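Local coordinates for nucleotidyltransferase-like protein (Exiguobacterium sibiricum, PDB 3C18) that is of unproven function but may transfer nucleotidyl groups, combining a nucleotidyltransferase-like domain with a probable substrate-binding domain and a helix-turn-helix domain, at residues A83-V88 against G169-V174; L125-L130 against S218-G223; L163-K168 against V174-Q179. All blocks are in the same frame, centred on the assembly; numbering follows the deposited sequence. Where two conformers were deposited one is given.

Contact 1 (A83-V88 against G169-V174); sequences ANRRAV and GAHPEV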
loop_
_atom_site.group_PDB
_atom_site.type_symbol
_atom_site.label_atom_id
_atom_site.label_comp_id
_atom_site.label_asym_id
_atom_site.label_seq_id
_atom_site.Cartn_x
_atom_site.Cartn_y
_atom_site.Cartn_z
ATOM N N ALA A 83 -4.612 7.126 -7.433
ATOM C CA ALA A 83 -3.480 6.382 -6.886
ATOM C C ALA A 83 -2.123 6.849 -7.387
ATOM O O ALA A 83 -1.099 6.323 -6.979
ATOM C CB ALA A 83 -3.657 4.884 -7.173
ATOM N N ASN A 84 -2.110 7.854 -8.254
ATOM C CA ASN A 84 -0.840 8.317 -8.877
ATOM C C ASN A 84 -0.892 9.767 -9.279
ATOM O O ASN A 84 -1.266 10.096 -10.385
ATOM C CB ASN A 84 -0.500 7.452 -10.102
ATOM C CG ASN A 84 0.916 7.671 -10.615
ATOM O OD1 ASN A 84 1.507 8.718 -10.409
ATOM N ND2 ASN A 84 1.453 6.681 -11.308
ATOM N N ARG A 85 -0.511 10.622 -8.343
ATOM C CA ARG A 85 -0.633 12.061 -8.510
ATOM C C ARG A 85 0.214 12.584 -9.654
ATOM O O ARG A 85 -0.179 13.520 -10.358
ATOM C CB ARG A 85 -0.315 12.801 -7.192
ATOM C CG ARG A 85 -1.416 12.569 -6.088
ATOM C CD ARG A 85 -2.880 12.798 -6.639
ATOM N NE ARG A 85 -3.127 14.223 -6.880
ATOM C CZ ARG A 85 -4.207 14.716 -7.478
ATOM N NH1 ARG A 85 -5.158 13.905 -7.894
ATOM N NH2 ARG A 85 -4.327 16.022 -7.667
ATOM N N ARG A 86 1.374 11.982 -9.839
ATOM C CA ARG A 86 2.268 12.399 -10.949
ATOM C C ARG A 86 1.591 12.195 -12.267
ATOM O O ARG A 86 1.652 13.034 -13.141
ATOM C CB ARG A 86 3.577 11.620 -11.016
ATOM C CG ARG A 86 4.687 12.278 -10.326
ATOM C CD ARG A 86 6.028 11.853 -10.920
ATOM N NE ARG A 86 6.120 10.407 -11.094
ATOM C CZ ARG A 86 7.207 9.755 -11.466
ATOM N NH1 ARG A 86 8.329 10.419 -11.692
ATOM N NH2 ARG A 86 7.173 8.426 -11.601
ATOM N N ALA A 87 0.930 11.061 -12.398
ATOM C CA ALA A 87 0.284 10.714 -13.678
ATOM C C ALA A 87 -0.808 11.717 -14.003
ATOM O O ALA A 87 -0.981 12.094 -15.155
ATOM C CB ALA A 87 -0.262 9.302 -13.670
ATOM N N VAL A 88 -1.530 12.158 -12.983
ATOM C CA VAL A 88 -2.598 13.141 -13.195
ATOM C C VAL A 88 -1.959 14.385 -13.788
ATOM O O VAL A 88 -2.438 14.938 -14.768
ATOM C CB VAL A 88 -3.383 13.508 -11.903
ATOM C CG1 VAL A 88 -4.257 14.733 -12.136
ATOM C CG2 VAL A 88 -4.213 12.335 -11.426
ATOM N N GLY A 169 -15.808 17.062 -2.123
ATOM C CA GLY A 169 -15.791 16.884 -3.572
ATOM C C GLY A 169 -14.482 17.129 -4.271
ATOM O O GLY A 169 -14.430 17.226 -5.492
ATOM N N ALA A 170 -13.407 17.192 -3.497
ATOM C CA ALA A 170 -12.071 17.396 -4.065
ATOM C C ALA A 170 -11.164 16.194 -3.940
ATOM O O ALA A 170 -11.307 15.345 -3.063
ATOM C CB ALA A 170 -11.423 18.618 -3.415
ATOM N N HIS A 171 -10.211 16.124 -4.849
ATOM C CA HIS A 171 -9.193 15.097 -4.777
ATOM C C HIS A 171 -8.191 15.478 -3.699
ATOM O O HIS A 171 -7.702 16.601 -3.662
ATOM C CB HIS A 171 -8.423 14.976 -6.073
ATOM C CG HIS A 171 -9.236 14.484 -7.217
ATOM N ND1 HIS A 171 -9.417 13.141 -7.465
ATOM C CD2 HIS A 171 -9.890 15.152 -8.199
ATOM C CE1 HIS A 171 -10.140 13.000 -8.564
ATOM N NE2 HIS A 171 -10.433 14.204 -9.033
ATOM N N PRO A 172 -7.886 14.536 -2.806
ATOM C CA PRO A 172 -6.869 14.855 -1.832
ATOM C C PRO A 172 -5.513 14.993 -2.501
ATOM O O PRO A 172 -5.184 14.248 -3.449
ATOM C CB PRO A 172 -6.900 13.641 -0.921
ATOM C CG PRO A 172 -8.279 13.167 -1.004
ATOM C CD PRO A 172 -8.658 13.351 -2.422
ATOM N N GLU A 173 -4.745 15.947 -1.984
ATOM C CA GLU A 173 -3.392 16.213 -2.468
ATOM C C GLU A 173 -2.340 15.884 -1.428
ATOM O O GLU A 173 -2.649 15.388 -0.348
ATOM C CB GLU A 173 -3.244 17.690 -2.834
ATOM C CG GLU A 173 -4.091 18.122 -4.022
ATOM C CD GLU A 173 -4.184 19.637 -4.147
ATOM O OE1 GLU A 173 -4.280 20.321 -3.091
ATOM O OE2 GLU A 173 -4.175 20.138 -5.297
ATOM N N VAL A 174 -1.094 16.210 -1.760
ATOM C CA VAL A 174 0.034 15.966 -0.848
ATOM C C VAL A 174 -0.077 16.869 0.376
ATOM O O VAL A 174 0.341 16.511 1.471
ATOM C CB VAL A 174 1.424 16.155 -1.537
ATOM C CG1 VAL A 174 2.555 15.906 -0.539
ATOM C CG2 VAL A 174 1.558 15.195 -2.717
HETATM O O HOH W 1 -0.695 15.790 -5.030
#
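A water oxygen accepts from both sides of this contact: from R85 NE at 3.4 Å and from the backbone V174 N at 3.3 Å. Both bonds are long and weak, so the bridge is a loose one. The water lies in the plane of the R85 guanidinium, at its edge, while P172 O stands over one face. R85 NE comes no nearer to P172 O than 4.0 Å, and the oxygen is displaced toward the rim of the group, which fits electrostatic packing rather than a bond. At the far end, R85 NH1 packs on H171 CB at 3.9 Å, with the guanidinium and imidazole planes 30° apart. R85 NH2 comes within 4.2 Å of E173 CG. The carboxylate of E173 stays out of contact, OE2 lying 4.8 Å from R85 NH2, so any attraction between these opposite charges is probably long-range. Bends at chi2 (-49°) and chi3 (-71°) fold the arginine so that its flat end reaches H171, P172 and E173. N82 fixes the polar end further by accepting from R85 NH1. Just before R85, N84 caps the helix: its OD1 accepts from A87 N at 3.1 Å, the donor lying well above the carbonyl plane. In the facing loop, G169 has a positive phi that ends helix 146-167 in a Schellman motif. The two segments bury 158 Å² between them and set the nucleotidyltransferase-like part against the YgxA-like substrate-binding part of the chain. H171 also stacks on F114, and P172 packs on R162 and L166 of helix 146-167. Helix 85-93 itself packs on helix 72-81, with A87 on L75 and V88 on L79.

Contact 2 (L125-L130 against S218-G223); sequences LSFAKL and SKVLSG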
loop_
_atom_site.group_PDB
_atom_site.type_symbol
_atom_site.label_atom_id
_atom_site.label_comp_id
_atom_site.label_asym_id
_atom_site.label_seq_id
_atom_site.Cartn_x
_atom_site.Cartn_y
_atom_site.Cartn_z
ATOM N N LEU A 125 -12.607 3.592 0.517
ATOM C CA LEU A 125 -11.220 3.162 0.704
ATOM C C LEU A 125 -10.528 3.961 1.802
ATOM O O LEU A 125 -9.785 3.433 2.584
ATOM C CB LEU A 125 -10.440 3.218 -0.614
ATOM C CG LEU A 125 -10.914 2.164 -1.651
ATOM C CD1 LEU A 125 -10.412 2.432 -3.093
ATOM C CD2 LEU A 125 -10.442 0.785 -1.197
ATOM N N SER A 126 -10.831 5.245 1.887
ATOM C CA SER A 126 -10.237 6.114 2.911
ATOM C C SER A 126 -10.806 5.774 4.283
ATOM O O SER A 126 -10.097 5.642 5.303
ATOM C CB SER A 126 -10.537 7.577 2.555
ATOM O OG SER A 126 -9.879 8.470 3.421
ATOM N N PHE A 127 -12.108 5.603 4.294
ATOM C CA PHE A 127 -12.822 5.263 5.508
ATOM C C PHE A 127 -12.349 3.896 6.019
ATOM O O PHE A 127 -12.165 3.670 7.217
ATOM C CB PHE A 127 -14.335 5.210 5.254
ATOM C CG PHE A 127 -15.128 4.976 6.491
ATOM C CD1 PHE A 127 -15.506 6.051 7.284
ATOM C CD2 PHE A 127 -15.472 3.686 6.891
ATOM C CE1 PHE A 127 -16.215 5.850 8.462
ATOM C CE2 PHE A 127 -16.189 3.474 8.082
ATOM C CZ PHE A 127 -16.557 4.565 8.865
ATOM N N ALA A 128 -12.123 2.978 5.097
ATOM C CA ALA A 128 -11.640 1.620 5.492
ATOM C C ALA A 128 -10.309 1.713 6.252
ATOM O O ALA A 128 -10.060 1.052 7.293
ATOM C CB ALA A 128 -11.477 0.749 4.242
ATOM N N LYS A 129 -9.439 2.576 5.757
ATOM C CA LYS A 129 -8.087 2.686 6.334
ATOM C C LYS A 129 -8.134 3.452 7.646
ATOM O O LYS A 129 -7.384 3.171 8.609
ATOM C CB LYS A 129 -7.144 3.382 5.360
ATOM C CG LYS A 129 -6.835 2.631 4.081
ATOM C CD LYS A 129 -6.294 1.253 4.346
ATOM N N LEU A 130 -9.004 4.445 7.684
ATOM C CA LEU A 130 -9.200 5.222 8.941
ATOM C C LEU A 130 -9.631 4.272 10.056
ATOM O O LEU A 130 -9.151 4.316 11.198
ATOM C CB LEU A 130 -10.273 6.296 8.748
ATOM C CG LEU A 130 -10.984 6.934 9.933
ATOM C CD1 LEU A 130 -10.035 7.639 10.881
ATOM C CD2 LEU A 130 -12.053 7.908 9.365
ATOM N N SER A 218 -19.556 9.898 12.783
ATOM C CA SER A 218 -20.151 11.031 12.056
ATOM C C SER A 218 -20.053 10.892 10.533
ATOM O O SER A 218 -20.865 11.438 9.811
ATOM C CB SER A 218 -19.495 12.350 12.478
ATOM O OG SER A 218 -19.507 12.520 13.897
ATOM N N LYS A 219 -19.038 10.185 10.058
ATOM C CA LYS A 219 -18.774 10.048 8.608
ATOM C C LYS A 219 -19.077 8.648 8.100
ATOM O O LYS A 219 -18.669 8.240 7.038
ATOM C CB LYS A 219 -17.314 10.379 8.300
ATOM C CG LYS A 219 -16.911 11.779 8.764
ATOM C CD LYS A 219 -15.568 12.239 8.240
ATOM C CE LYS A 219 -15.220 13.641 8.725
ATOM N NZ LYS A 219 -15.961 14.679 7.987
ATOM N N VAL A 220 -19.832 7.939 8.889
ATOM C CA VAL A 220 -20.124 6.546 8.634
ATOM C C VAL A 220 -20.807 6.387 7.281
ATOM O O VAL A 220 -20.533 5.446 6.510
ATOM C CB VAL A 220 -20.970 5.941 9.812
ATOM C CG1 VAL A 220 -22.401 6.457 9.772
ATOM C CG2 VAL A 220 -20.937 4.418 9.756
ATOM N N LEU A 221 -21.692 7.319 6.968
ATOM C CA LEU A 221 -22.440 7.201 5.702
ATOM C C LEU A 221 -21.567 7.508 4.494
ATOM O O LEU A 221 -21.792 6.993 3.390
ATOM C CB LEU A 221 -23.724 8.022 5.699
ATOM C CG LEU A 221 -24.824 7.483 6.624
ATOM C CD1 LEU A 221 -26.086 8.376 6.540
ATOM C CD2 LEU A 221 -25.151 6.011 6.309
ATOM N N SER A 222 -20.535 8.305 4.703
ATOM C CA SER A 222 -19.619 8.648 3.604
ATOM C C SER A 222 -18.808 7.417 3.259
ATOM O O SER A 222 -18.512 7.106 2.095
ATOM C CB SER A 222 -18.687 9.787 3.993
ATOM O OG SER A 222 -19.413 11.005 4.080
ATOM N N GLY A 223 -18.493 6.694 4.304
ATOM C CA GLY A 223 -17.678 5.521 4.187
ATOM C C GLY A 223 -18.435 4.346 3.586
ATOM O O GLY A 223 -17.896 3.574 2.792
#
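With CG anti to the backbone nitrogen (chi1 -175°) and the ring turned nearly perpendicular to the chain at CB (chi2 86°), F127 extends from helix 116-142 to meet the first turn of helix 220-231 at G223. The fit there is close: F127 CG is 3.5 Å from G223 CA, and the two CA atoms are only 5.0 Å apart. A beta carbon modelled on G223 would fall 2.2 Å from F127 CG, a plain clash. The absence of a side chain therefore lets helix 116-142, in the YgxA-like substrate-binding part, pack closely against the start of helix 220-231, which runs on into the helix-turn-helix part. Further along the ring, F127 CE1 lies 3.7 Å from K219 O and 4.0 Å from V220 CA, while F127 CZ reaches V220 CG2 at 4.5 Å. K219 O already accepts from G223 N at 3.1 Å in the opening turn of its own helix, so the aromatic carbon merely packs beside it. An alanine in place of F127 is likely to open a gap beside G223 CA and take from V220 one of its apolar neighbours. The K219 side chain starts toward F127, but its amine leads away to salt bridges with E167 and D184. The backbone G223 O also accepts from the S124 side chain, OG, a further tie to helix 116-142. All four touching residues are buried: F127 also packs on L163 of helix 146-167, L216 of helix 201-218 and L259 of helix 253-265, whose F262 and F263 cover V220.

Contact 3 (L163-K168 against V174-Q179); sequences LSVLEK and VVVWEQ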
loop_
_atom_site.group_PDB
_atom_site.type_symbol
_atom_site.label_atom_id
_atom_site.label_comp_id
_atom_site.label_asym_id
_atom_site.label_seq_id
_atom_site.Cartn_x
_atom_site.Cartn_y
_atom_site.Cartn_z
ATOM N N LEU A 163 -10.389 11.823 3.742
ATOM C CA LEU A 163 -11.834 11.539 3.633
ATOM C C LEU A 163 -12.631 12.808 3.679
ATOM O O LEU A 163 -13.559 13.037 2.875
ATOM C CB LEU A 163 -12.276 10.584 4.740
ATOM C CG LEU A 163 -13.758 10.263 4.832
ATOM C CD1 LEU A 163 -14.330 9.690 3.554
ATOM C CD2 LEU A 163 -13.937 9.306 5.972
ATOM N N SER A 164 -12.237 13.680 4.586
ATOM C CA SER A 164 -12.931 14.955 4.761
ATOM C C SER A 164 -12.840 15.811 3.506
ATOM O O SER A 164 -13.776 16.509 3.141
ATOM C CB SER A 164 -12.389 15.685 5.982
ATOM O OG SER A 164 -12.541 14.854 7.119
ATOM N N VAL A 165 -11.713 15.700 2.821
ATOM C CA VAL A 165 -11.481 16.427 1.575
ATOM C C VAL A 165 -12.367 15.834 0.468
ATOM O O VAL A 165 -13.052 16.556 -0.257
ATOM C CB VAL A 165 -10.004 16.423 1.151
ATOM C CG1 VAL A 165 -9.830 16.997 -0.248
ATOM C CG2 VAL A 165 -9.193 17.220 2.162
ATOM N N LEU A 166 -12.352 14.514 0.350
ATOM C CA LEU A 166 -13.222 13.828 -0.623
ATOM C C LEU A 166 -14.684 14.205 -0.390
ATOM O O LEU A 166 -15.448 14.430 -1.309
ATOM C CB LEU A 166 -13.053 12.299 -0.492
ATOM C CG LEU A 166 -11.762 11.704 -1.086
ATOM C CD1 LEU A 166 -11.468 10.316 -0.462
ATOM C CD2 LEU A 166 -11.835 11.615 -2.620
ATOM N N GLU A 167 -15.064 14.328 0.869
ATOM C CA GLU A 167 -16.467 14.578 1.202
ATOM C C GLU A 167 -16.928 15.868 0.584
ATOM O O GLU A 167 -18.082 16.023 0.283
ATOM C CB GLU A 167 -16.715 14.633 2.713
ATOM C CG GLU A 167 -16.759 13.295 3.392
ATOM C CD GLU A 167 -16.966 13.399 4.887
ATOM O OE1 GLU A 167 -16.369 14.309 5.502
ATOM O OE2 GLU A 167 -17.679 12.538 5.466
ATOM N N LYS A 168 -15.999 16.790 0.406
ATOM C CA LYS A 168 -16.325 18.148 -0.049
ATOM C C LYS A 168 -16.162 18.199 -1.548
ATOM O O LYS A 168 -16.302 19.237 -2.161
ATOM C CB LYS A 168 -15.426 19.192 0.624
ATOM C CG LYS A 168 -15.702 19.389 2.109
ATOM C CD LYS A 168 -17.059 20.013 2.374
ATOM C CE LYS A 168 -17.038 21.559 2.252
ATOM N NZ LYS A 168 -16.460 22.333 3.435
ATOM N N VAL A 174 -1.094 16.210 -1.760
ATOM C CA VAL A 174 0.034 15.966 -0.848
ATOM C C VAL A 174 -0.077 16.869 0.376
ATOM O O VAL A 174 0.341 16.511 1.471
ATOM C CB VAL A 174 1.424 16.155 -1.537
ATOM C CG1 VAL A 174 2.555 15.906 -0.539
ATOM C CG2 VAL A 174 1.558 15.195 -2.717
ATOM N N VAL A 175 -0.661 18.038 0.169
ATOM C CA VAL A 175 -0.829 19.016 1.249
ATOM C C VAL A 175 -2.237 18.952 1.780
ATOM O O VAL A 175 -2.964 19.946 1.836
ATOM C CB VAL A 175 -0.485 20.476 0.850
ATOM C CG1 VAL A 175 1.009 20.588 0.574
ATOM C CG2 VAL A 175 -1.350 20.972 -0.339
ATOM N N VAL A 176 -2.599 17.770 2.212
ATOM C CA VAL A 176 -3.959 17.510 2.668
ATOM C C VAL A 176 -4.401 18.319 3.894
ATOM O O VAL A 176 -5.572 18.706 3.994
ATOM C CB VAL A 176 -4.188 16.015 2.923
ATOM C CG1 VAL A 176 -3.576 15.611 4.272
ATOM C CG2 VAL A 176 -5.690 15.713 2.836
ATOM N N TRP A 177 -3.491 18.582 4.826
ATOM C CA TRP A 177 -3.858 19.360 6.048
ATOM C C TRP A 177 -4.247 20.788 5.712
ATOM O O TRP A 177 -5.084 21.407 6.372
ATOM C CB TRP A 177 -2.758 19.346 7.135
ATOM C CG TRP A 177 -2.699 18.028 7.812
ATOM C CD1 TRP A 177 -1.697 17.120 7.752
ATOM C CD2 TRP A 177 -3.749 17.416 8.562
ATOM N NE1 TRP A 177 -2.041 15.982 8.439
ATOM C CE2 TRP A 177 -3.297 16.138 8.955
ATOM C CE3 TRP A 177 -5.025 17.819 8.941
ATOM C CZ2 TRP A 177 -4.072 15.269 9.720
ATOM C CZ3 TRP A 177 -5.801 16.946 9.713
ATOM C CH2 TRP A 177 -5.322 15.691 10.084
ATOM N N GLU A 178 -3.630 21.292 4.656
ATOM C CA GLU A 178 -3.937 22.641 4.158
ATOM C C GLU A 178 -5.362 22.641 3.634
ATOM O O GLU A 178 -6.156 23.517 3.940
ATOM C CB GLU A 178 -2.997 23.025 3.009
ATOM C CG GLU A 178 -1.510 23.013 3.370
ATOM C CD GLU A 178 -1.088 24.239 4.151
ATOM O OE1 GLU A 178 -1.985 24.942 4.672
ATOM O OE2 GLU A 178 0.137 24.501 4.235
ATOM N N GLN A 179 -5.643 21.644 2.810
ATOM C CA GLN A 179 -6.968 21.454 2.218
ATOM C C GLN A 179 -7.997 21.311 3.311
ATOM O O GLN A 179 -9.083 21.853 3.209
ATOM C CB GLN A 179 -7.027 20.198 1.350
ATOM C CG GLN A 179 -6.249 20.232 0.056
ATOM C CD GLN A 179 -6.413 18.957 -0.774
ATOM O OE1 GLN A 179 -5.832 17.911 -0.460
ATOM N NE2 GLN A 179 -7.175 19.047 -1.870
#
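Apolar contact comes first, and V165 carries it from its side. Its CG2 methyl, anti to the carbonyl carbon, meets V176 CG2 at 3.9 Å and also touches Q179 CB at 3.8 Å. Thus one branch sits against two residues a helical turn apart, as expected for a side chain resting on the face of a neighbouring helix. V176 directs CG2 at V165 by holding it anti to its own backbone N, and its other methyl, CG1, lies over the rim of one face of the W177 ring.

The second kind of contact is methyl against amide. The other branch, V165 CG1, packs on the end of Q179, 3.7 Å from NE2 and 4.0 Å from CD, the two side chains crossing at about a right angle. The glutamine chain is extended beyond CG, which carries its amide out to the V165 methyl and the 169-174 loop.

Hydrogen bonding supplies the third. The Q179 amide bonds at both ends to the loop joining the two helices: OE1 accepts from E173 N, and NE2 donates to H171 O. Two backbone polar groups of the turn are satisfied in this way and the rotation of the amide is fixed, so the group that packs on V165 is also the one that ties down the connection.

The two helices, joined by a short loop within the YgxA-like substrate-binding part, bury 129 Å² between these segments. V176 also touches H158, A161 and R162 of helix 146-167. L163 and L166 face M123 of helix 116-142, whereas W177 stacks on Y191 of helix 185-195 and gives its backbone N-H to D148 of the second subunit, which the start of helix 176-183 thus also faces.

Overall arrangement
Contacts 1 and 3 are close neighbours, their centres 10 Å apart, and share V174. The 169-174 loop faces the nucleotidyltransferase-like part on one side and is held by Q179 on the other, E173 N lying 2.7 Å from Q179 OE1. Contact 2 is centred 13 Å from contact 3 and 18 Å from contact 1, with which it has no touch. E167 links contacts 2 and 3, its OE1 lying 2.5 Å from K219 NZ. Along the chain, contact 3 is nested within the loop closed by contact 2, while contact 1 crosses both. Helix 146-167 and the loop after it thus lie between the nucleotidyltransferase-like part and the start of helix 220-231.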